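Local structure of twitching motility pilus retraction protein (Geobacter sulfurreducens PCA, 5ZFQ) at residues L130-L135 with L166-D171; G288-T293 with L305-M310. The protein acts as the retraction ATPase motor of the type IV pilus, probably coupling ATP hydrolysis in a six-subunit ring to disassembly of the fibre. All blocks are in the same frame, centred on the assembly; numbering follows the deposited sequence.

Contact 1 (L130-L135 with L166-D171); sequences LTFEEL and LAAIID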
ATOM      1  N   LEU A 130     -11.972  -0.194  44.535  1.00 55.05           N
ATOM      2  CA  LEU A 130     -11.643   1.062  45.217  1.00 56.00           C
ATOM      3  C   LEU A 130     -12.591   2.213  44.880  1.00 55.99           C
ATOM      4  O   LEU A 130     -13.021   2.365  43.729  1.00 54.30           O
ATOM      5  CB  LEU A 130     -10.212   1.482  44.868  1.00 55.80           C
ATOM      6  CG  LEU A 130      -9.100   0.513  45.261  1.00 56.07           C
ATOM      7  CD1 LEU A 130      -7.812   0.860  44.519  1.00 55.89           C
ATOM      8  CD2 LEU A 130      -8.901   0.513  46.784  1.00 57.15           C
ATOM      9  N   THR A 131     -12.901   3.040  45.875  1.00 57.98           N
ATOM     10  CA  THR A 131     -13.804   4.165  45.636  1.00 58.62           C
ATOM     11  C   THR A 131     -13.062   5.477  45.272  1.00 65.86           C
ATOM     12  O   THR A 131     -11.831   5.550  45.312  1.00 66.28           O
ATOM     13  CB  THR A 131     -14.730   4.402  46.862  1.00 69.25           C
ATOM     14  OG1 THR A 131     -15.727   5.384  46.526  1.00 69.40           O
ATOM     15  CG2 THR A 131     -13.942   4.854  48.083  1.00 70.25           C
ATOM     16  N   PHE A 132     -13.830   6.492  44.887  1.00 65.61           N
ATOM     17  CA  PHE A 132     -13.290   7.814  44.600  1.00 66.25           C
ATOM     18  C   PHE A 132     -12.510   8.375  45.782  1.00 68.06           C
ATOM     19  O   PHE A 132     -11.414   8.910  45.609  1.00 68.57           O
ATOM     20  CB  PHE A 132     -14.415   8.777  44.232  1.00 66.08           C
ATOM     21  CG  PHE A 132     -15.246   8.322  43.081  1.00 64.96           C
ATOM     22  CD1 PHE A 132     -16.308   7.457  43.276  1.00 65.15           C
ATOM     23  CD2 PHE A 132     -14.962   8.754  41.800  1.00 64.00           C
ATOM     24  CE1 PHE A 132     -17.083   7.037  42.211  1.00 64.17           C
ATOM     25  CE2 PHE A 132     -15.719   8.339  40.737  1.00 63.11           C
ATOM     26  CZ  PHE A 132     -16.786   7.480  40.939  1.00 63.19           C
ATOM     27  N   GLU A 133     -13.104   8.253  46.971  1.00 69.07           N
ATOM     28  CA  GLU A 133     -12.485   8.648  48.233  1.00 71.34           C
ATOM     29  C   GLU A 133     -11.094   8.051  48.331  1.00 70.52           C
ATOM     30  O   GLU A 133     -10.101   8.765  48.508  1.00 72.13           O
ATOM     31  CB  GLU A 133     -13.320   8.186  49.442  1.00 75.11           C
ATOM     32  CG  GLU A 133     -14.757   8.746  49.583  1.00 78.86           C
ATOM     33  CD  GLU A 133     -15.651   8.612  48.333  1.00 81.04           C
ATOM     34  OE1 GLU A 133     -15.591   7.579  47.621  1.00 79.43           O
ATOM     35  OE2 GLU A 133     -16.446   9.547  48.083  1.00 80.78           O
ATOM     36  N   GLU A 134     -11.044   6.729  48.203  1.00 68.38           N
ATOM     37  CA  GLU A 134      -9.813   5.962  48.346  1.00 68.07           C
ATOM     38  C   GLU A 134      -8.791   6.250  47.243  1.00 66.12           C
ATOM     39  O   GLU A 134      -7.585   6.146  47.459  1.00 67.42           O
ATOM     40  CB  GLU A 134     -10.141   4.467  48.379  1.00 68.51           C
ATOM     41  CG  GLU A 134     -10.913   4.015  49.623  1.00 70.53           C
ATOM     42  CD  GLU A 134     -11.781   2.782  49.365  1.00 70.68           C
ATOM     43  OE1 GLU A 134     -11.859   2.338  48.192  1.00 69.69           O
ATOM     44  OE2 GLU A 134     -12.411   2.277  50.328  1.00 71.89           O
ATOM     45  N   LEU A 135      -9.259   6.606  46.056  1.00 63.34           N
ATOM     46  CA  LEU A 135      -8.336   6.925  44.979  1.00 61.51           C
ATOM     47  C   LEU A 135      -7.896   8.392  45.055  1.00 62.00           C
ATOM     48  O   LEU A 135      -6.996   8.831  44.331  1.00 63.45           O
ATOM     49  CB  LEU A 135      -8.973   6.609  43.626  1.00 58.94           C
ATOM     50  CG  LEU A 135      -9.169   5.105  43.422  1.00 57.56           C
ATOM     51  CD1 LEU A 135      -9.909   4.800  42.137  1.00 55.86           C
ATOM     52  CD2 LEU A 135      -7.816   4.395  43.460  1.00 58.14           C
ATOM     53  N   LEU A 166     -11.687   4.608  35.790  1.00 34.87           N
ATOM     54  CA  LEU A 166     -12.792   4.039  35.028  1.00 33.72           C
ATOM     55  C   LEU A 166     -13.550   2.954  35.790  1.00 33.48           C
ATOM     56  O   LEU A 166     -14.783   2.921  35.776  1.00 33.37           O
ATOM     57  CB  LEU A 166     -12.260   3.482  33.713  1.00 33.04           C
ATOM     58  CG  LEU A 166     -11.933   4.671  32.820  1.00 32.13           C
ATOM     59  CD1 LEU A 166     -10.997   4.278  31.694  1.00 31.87           C
ATOM     60  CD2 LEU A 166     -13.247   5.243  32.304  1.00 31.02           C
ATOM     61  N   ALA A 167     -12.814   2.075  36.459  1.00 33.75           N
ATOM     62  CA  ALA A 167     -13.415   1.061  37.302  1.00 34.17           C
ATOM     63  C   ALA A 167     -14.357   1.674  38.330  1.00 34.91           C
ATOM     64  O   ALA A 167     -15.477   1.197  38.520  1.00 35.64           O
ATOM     65  CB  ALA A 167     -12.332   0.253  37.996  1.00 34.90           C
ATOM     66  N   ALA A 168     -13.911   2.735  38.990  1.00 35.18           N
ATOM     67  CA  ALA A 168     -14.696   3.342  40.061  1.00 36.12           C
ATOM     68  C   ALA A 168     -15.960   3.994  39.505  1.00 36.18           C
ATOM     69  O   ALA A 168     -17.036   3.939  40.111  1.00 36.81           O
ATOM     70  CB  ALA A 168     -13.861   4.355  40.811  1.00 32.76           C
ATOM     71  N   ILE A 169     -15.813   4.622  38.345  1.00 35.65           N
ATOM     72  CA  ILE A 169     -16.933   5.244  37.656  1.00 34.74           C
ATOM     73  C   ILE A 169     -17.984   4.201  37.273  1.00 34.09           C
ATOM     74  O   ILE A 169     -19.184   4.387  37.525  1.00 33.92           O
ATOM     75  CB  ILE A 169     -16.462   6.001  36.393  1.00 33.47           C
ATOM     76  CG1 ILE A 169     -15.774   7.310  36.796  1.00 33.64           C
ATOM     77  CG2 ILE A 169     -17.638   6.280  35.478  1.00 32.58           C
ATOM     78  CD1 ILE A 169     -14.993   7.975  35.681  1.00 33.02           C
ATOM     79  N   ILE A 170     -17.529   3.101  36.681  1.00 33.45           N
ATOM     80  CA  ILE A 170     -18.448   2.070  36.235  1.00 33.55           C
ATOM     81  C   ILE A 170     -19.124   1.398  37.420  1.00 34.65           C
ATOM     82  O   ILE A 170     -20.337   1.122  37.370  1.00 35.84           O
ATOM     83  CB  ILE A 170     -17.728   1.032  35.353  1.00 33.50           C
ATOM     84  CG1 ILE A 170     -17.433   1.658  33.981  1.00 33.24           C
ATOM     85  CG2 ILE A 170     -18.578  -0.209  35.171  1.00 33.33           C
ATOM     86  CD1 ILE A 170     -16.282   1.046  33.253  1.00 33.10           C
ATOM     87  N   ASP A 171     -18.361   1.165  38.487  1.00 34.55           N
ATOM     88  CA  ASP A 171     -18.908   0.586  39.703  1.00 35.02           C
ATOM     89  C   ASP A 171     -20.054   1.435  40.238  1.00 35.50           C
ATOM     90  O   ASP A 171     -21.096   0.909  40.643  1.00 36.26           O
ATOM     91  CB  ASP A 171     -17.829   0.450  40.773  1.00 36.16           C
ATOM     92  CG  ASP A 171     -18.338  -0.231  42.032  1.00 38.01           C
ATOM     93  OD1 ASP A 171     -19.040  -1.268  41.946  1.00 37.86           O
ATOM     94  OD2 ASP A 171     -18.038   0.282  43.126  1.00 39.90           O
TER
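Directly after Leu130, whose carbonyl O lies against CB of Ala168, the backbone N of Thr131 donates a hydrogen bond to OE1 of Glu134 at 2.6 Å. The bond is nearly straight at the hydrogen (169°), yet the N-H meets the carboxylate from above its plane, 39° out of it. A backbone bond from Leu135 N to Thr131 O, 2.9 Å, closes the same short helical turn. This turn is the platform from which Leu130, Phe132 and Leu135 meet the helix containing residues 166-171.

Ala168 is the focus of the apolar contact. Its CB points at the turn and is met by three groups: O of Leu130 at 3.6 Å, CD1 of Leu135 at 4.2 Å, and the ring of Phe132, over whose centre the methyl stands 4.2 Å above the plane. The ring gets there because CG is anti to the carbonyl carbon (chi1 -57°), which swings the far end of the side chain to the helix although its first bond is not aimed there. CZ of Phe132 lies 3.6 Å from O of Ala168. Ile169 is the second partner of the ring: the two side chains cross at about a right angle, and CE2 of Phe132 touches CG1 of Ile169 at 4.1 Å. The small side chain of Ala168 is consistent with the close approach of the ring to the helix backbone, where CZ of Phe132 also nears CA of Ile169.

The helix, residues 162-176, follows the probable P-loop and is packed on another side as well. Leu166, Ile169 and Ile170 all rest on Leu251 of strand 249-254, while Asp171 forms a salt bridge with Lys195 and touches Ile129. The turn at 130-135 therefore covers a flank of a helix that is itself laid against the central sheet.

Contact 2 (G288-T293 with L305-M310); sequences GVMSQT and LALEVM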
ATOM      1  N   GLY A 288     -16.944  15.828  29.783  1.00 38.28           N
ATOM      2  CA  GLY A 288     -15.812  15.901  30.681  1.00 38.51           C
ATOM      3  C   GLY A 288     -14.550  15.224  30.184  1.00 37.82           C
ATOM      4  O   GLY A 288     -14.583  14.227  29.455  1.00 37.35           O
ATOM      5  N   VAL A 289     -13.422  15.784  30.592  1.00 37.96           N
ATOM      6  CA  VAL A 289     -12.119  15.249  30.232  1.00 36.97           C
ATOM      7  C   VAL A 289     -11.265  15.203  31.476  1.00 37.01           C
ATOM      8  O   VAL A 289     -11.100  16.204  32.169  1.00 37.51           O
ATOM      9  CB  VAL A 289     -11.392  16.109  29.149  1.00 42.10           C
ATOM     10  CG1 VAL A 289     -10.008  15.515  28.837  1.00 41.08           C
ATOM     11  CG2 VAL A 289     -12.262  16.270  27.888  1.00 41.89           C
ATOM     12  N   MET A 290     -10.725  14.039  31.769  1.00 36.90           N
ATOM     13  CA  MET A 290      -9.799  13.931  32.867  1.00 38.20           C
ATOM     14  C   MET A 290      -8.437  13.490  32.362  1.00 38.92           C
ATOM     15  O   MET A 290      -8.295  12.469  31.704  1.00 38.16           O
ATOM     16  CB  MET A 290     -10.348  12.984  33.925  1.00 37.94           C
ATOM     17  CG  MET A 290     -11.649  13.514  34.534  1.00 38.83           C
ATOM     18  SD  MET A 290     -12.448  12.342  35.641  1.00 51.18           S
ATOM     19  CE  MET A 290     -12.330  10.875  34.678  1.00 30.83           C
ATOM     20  N   SER A 291      -7.417  14.208  32.761  1.00 41.28           N
ATOM     21  CA  SER A 291      -6.072  13.863  32.406  1.00 42.89           C
ATOM     22  C   SER A 291      -5.338  13.506  33.655  1.00 44.14           C
ATOM     23  O   SER A 291      -5.317  14.252  34.573  1.00 45.35           O
ATOM     24  CB  SER A 291      -5.429  14.996  31.681  1.00 44.34           C
ATOM     25  OG  SER A 291      -5.962  15.006  30.405  1.00 44.99           O
ATOM     26  N   GLN A 292      -4.697  12.353  33.656  1.00 44.28           N
ATOM     27  CA  GLN A 292      -4.039  11.864  34.835  1.00 46.51           C
ATOM     28  C   GLN A 292      -2.592  11.529  34.790  1.00 46.22           C
ATOM     29  O   GLN A 292      -2.089  11.148  33.789  1.00 45.00           O
ATOM     30  CB  GLN A 292      -4.731  10.600  35.249  1.00 48.23           C
ATOM     31  CG  GLN A 292      -6.198  10.775  35.512  1.00 50.41           C
ATOM     32  CD  GLN A 292      -6.811   9.557  36.110  1.00 50.77           C
ATOM     33  OE1 GLN A 292      -6.192   8.534  36.179  1.00 50.67           O
ATOM     34  NE2 GLN A 292      -8.031   9.671  36.542  1.00 51.86           N
ATOM     35  N   THR A 293      -1.923  11.755  35.903  1.00 45.94           N
ATOM     36  CA  THR A 293      -0.545  11.363  36.090  1.00 45.06           C
ATOM     37  C   THR A 293      -0.295  10.740  37.438  1.00 44.66           C
ATOM     38  O   THR A 293      -0.701  11.270  38.421  1.00 45.73           O
ATOM     39  CB  THR A 293       0.426  12.537  36.069  1.00 46.36           C
ATOM     40  OG1 THR A 293       0.182  13.355  34.948  1.00 46.19           O
ATOM     41  CG2 THR A 293       1.777  12.027  35.921  1.00 46.74           C
ATOM     42  N   LEU A 305      -1.637  10.866  42.793  1.00 44.91           N
ATOM     43  CA  LEU A 305      -2.292  11.246  41.576  1.00 41.75           C
ATOM     44  C   LEU A 305      -2.440  12.728  41.357  1.00 41.09           C
ATOM     45  O   LEU A 305      -2.793  13.448  42.235  1.00 41.89           O
ATOM     46  CB  LEU A 305      -3.651  10.590  41.511  1.00 40.57           C
ATOM     47  CG  LEU A 305      -4.384  10.849  40.212  1.00 38.56           C
ATOM     48  CD1 LEU A 305      -3.891   9.928  39.134  1.00 36.82           C
ATOM     49  CD2 LEU A 305      -5.874  10.740  40.367  1.00 37.97           C
ATOM     50  N   ALA A 306      -2.102  13.159  40.159  1.00 39.47           N
ATOM     51  CA  ALA A 306      -2.231  14.526  39.722  1.00 39.48           C
ATOM     52  C   ALA A 306      -3.280  14.463  38.626  1.00 33.40           C
ATOM     53  O   ALA A 306      -3.263  13.622  37.778  1.00 35.72           O
ATOM     54  CB  ALA A 306      -0.927  15.075  39.239  1.00 34.96           C
ATOM     55  N   LEU A 307      -4.181  15.404  38.633  1.00 33.87           N
ATOM     56  CA  LEU A 307      -5.338  15.286  37.772  1.00 35.32           C
ATOM     57  C   LEU A 307      -5.782  16.630  37.208  1.00 35.60           C
ATOM     58  O   LEU A 307      -6.005  17.602  37.952  1.00 36.22           O
ATOM     59  CB  LEU A 307      -6.488  14.629  38.547  1.00 35.85           C
ATOM     60  CG  LEU A 307      -7.862  14.490  37.896  1.00 35.76           C
ATOM     61  CD1 LEU A 307      -7.933  13.332  36.888  1.00 31.16           C
ATOM     62  CD2 LEU A 307      -8.908  14.355  38.996  1.00 37.13           C
ATOM     63  N   GLU A 308      -5.985  16.670  35.912  1.00 34.97           N
ATOM     64  CA  GLU A 308      -6.489  17.838  35.282  1.00 35.49           C
ATOM     65  C   GLU A 308      -7.900  17.473  34.893  1.00 35.39           C
ATOM     66  O   GLU A 308      -8.122  16.471  34.289  1.00 33.97           O
ATOM     67  CB  GLU A 308      -5.659  18.176  34.075  1.00 32.68           C
ATOM     68  CG  GLU A 308      -6.342  19.141  33.144  1.00 35.64           C
ATOM     69  CD  GLU A 308      -5.412  20.024  32.382  1.00 35.80           C
ATOM     70  OE1 GLU A 308      -4.801  20.889  32.967  1.00 36.95           O
ATOM     71  OE2 GLU A 308      -5.305  19.867  31.190  1.00 35.16           O
ATOM     72  N   VAL A 309      -8.864  18.293  35.276  1.00 36.58           N
ATOM     73  CA  VAL A 309     -10.254  18.058  34.948  1.00 36.71           C
ATOM     74  C   VAL A 309     -10.884  19.193  34.188  1.00 37.65           C
ATOM     75  O   VAL A 309     -10.864  20.292  34.629  1.00 39.03           O
ATOM     76  CB  VAL A 309     -11.100  17.915  36.215  1.00 39.39           C
ATOM     77  CG1 VAL A 309     -12.531  17.603  35.888  1.00 39.08           C
ATOM     78  CG2 VAL A 309     -10.533  16.883  37.139  1.00 39.09           C
ATOM     79  N   MET A 310     -11.486  18.906  33.057  1.00 37.14           N
ATOM     80  CA  MET A 310     -12.182  19.911  32.297  1.00 38.03           C
ATOM     81  C   MET A 310     -13.656  19.576  32.200  1.00 38.42           C
ATOM     82  O   MET A 310     -14.006  18.563  31.671  1.00 37.34           O
ATOM     83  CB  MET A 310     -11.627  19.959  30.898  1.00 37.25           C
ATOM     84  CG  MET A 310     -12.040  21.157  30.091  1.00 38.11           C
ATOM     85  SD  MET A 310     -13.553  21.089  29.173  1.00 37.93           S
ATOM     86  CE  MET A 310     -13.365  19.746  28.078  1.00 38.10           C
TER
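Leu307 packs beside Gln292 across a beta hairpin at one margin of the mixed sheet of the RecA-like ATPase domain. Strands 288-293 and 305-310 run antiparallel at 163°, and the hydrogen-bonded pairs Val289-Met310, Ser291-Glu308 and Thr293-Ala306 each carry two backbone bonds. At the middle pair, Ser291 N to Glu308 O measures 2.8 Å.

The side chain of Leu307 can be followed outward from the backbone. CB and CG each lie 4.2 Å from O of Ser291. CG is anti to the backbone N (chi1 175°), and the next torsion brings CD1 over to the partner strand, 3.6 Å from O of Ser291. There CD1 of Leu307 touches CG of Gln292 at 3.4 Å and, two residues earlier on that strand and on the same face, CB of Met290 at 3.8 Å. Leu307 and Gln292 lie side by side and point the same way, toward the side where Gln292 also touches residues of the probable P-loop. With an alanine at Gln292, CD1 of Leu307 would probably lose its flanking chain, opening a gap between the hairpin and the P-loop.

The face carrying Ser291 and Glu308 is more polar, and its groups are satisfied by other parts of the fold. OG of Ser291 bonds to OG1 of Thr155, on the neighbouring strand; the buried Glu308 carboxylate accepts from the backbone N of Met344 through OE1 and of Ala259 through OE2. Farther along the same face, Met310 folds back through its bent chain (chi2 -87°), and its CE comes to rest 3.7 Å from CG2 of Val289.

In the fold
From the N terminus the chain first builds the six-stranded antiparallel sheet, whose strand 117-125 leads into the turn at 130-135. Contact 1 closes a loop of 30 residues that takes in helix 139-144, strand 150-155 and the probable P-loop. The chain then lays down strands 180-185, 198-203, 225-230 and 249-254 before contact 2 closes the much shorter hairpin loop. The two lie in series, neither nested nor crossed. In space their centres are about 14 Å apart, and Ile169 CD1 meets Met290 CE at 4.1 Å. Together they tie the entrance to the ATPase domain, the helix after the P-loop and the edge of the mixed sheet.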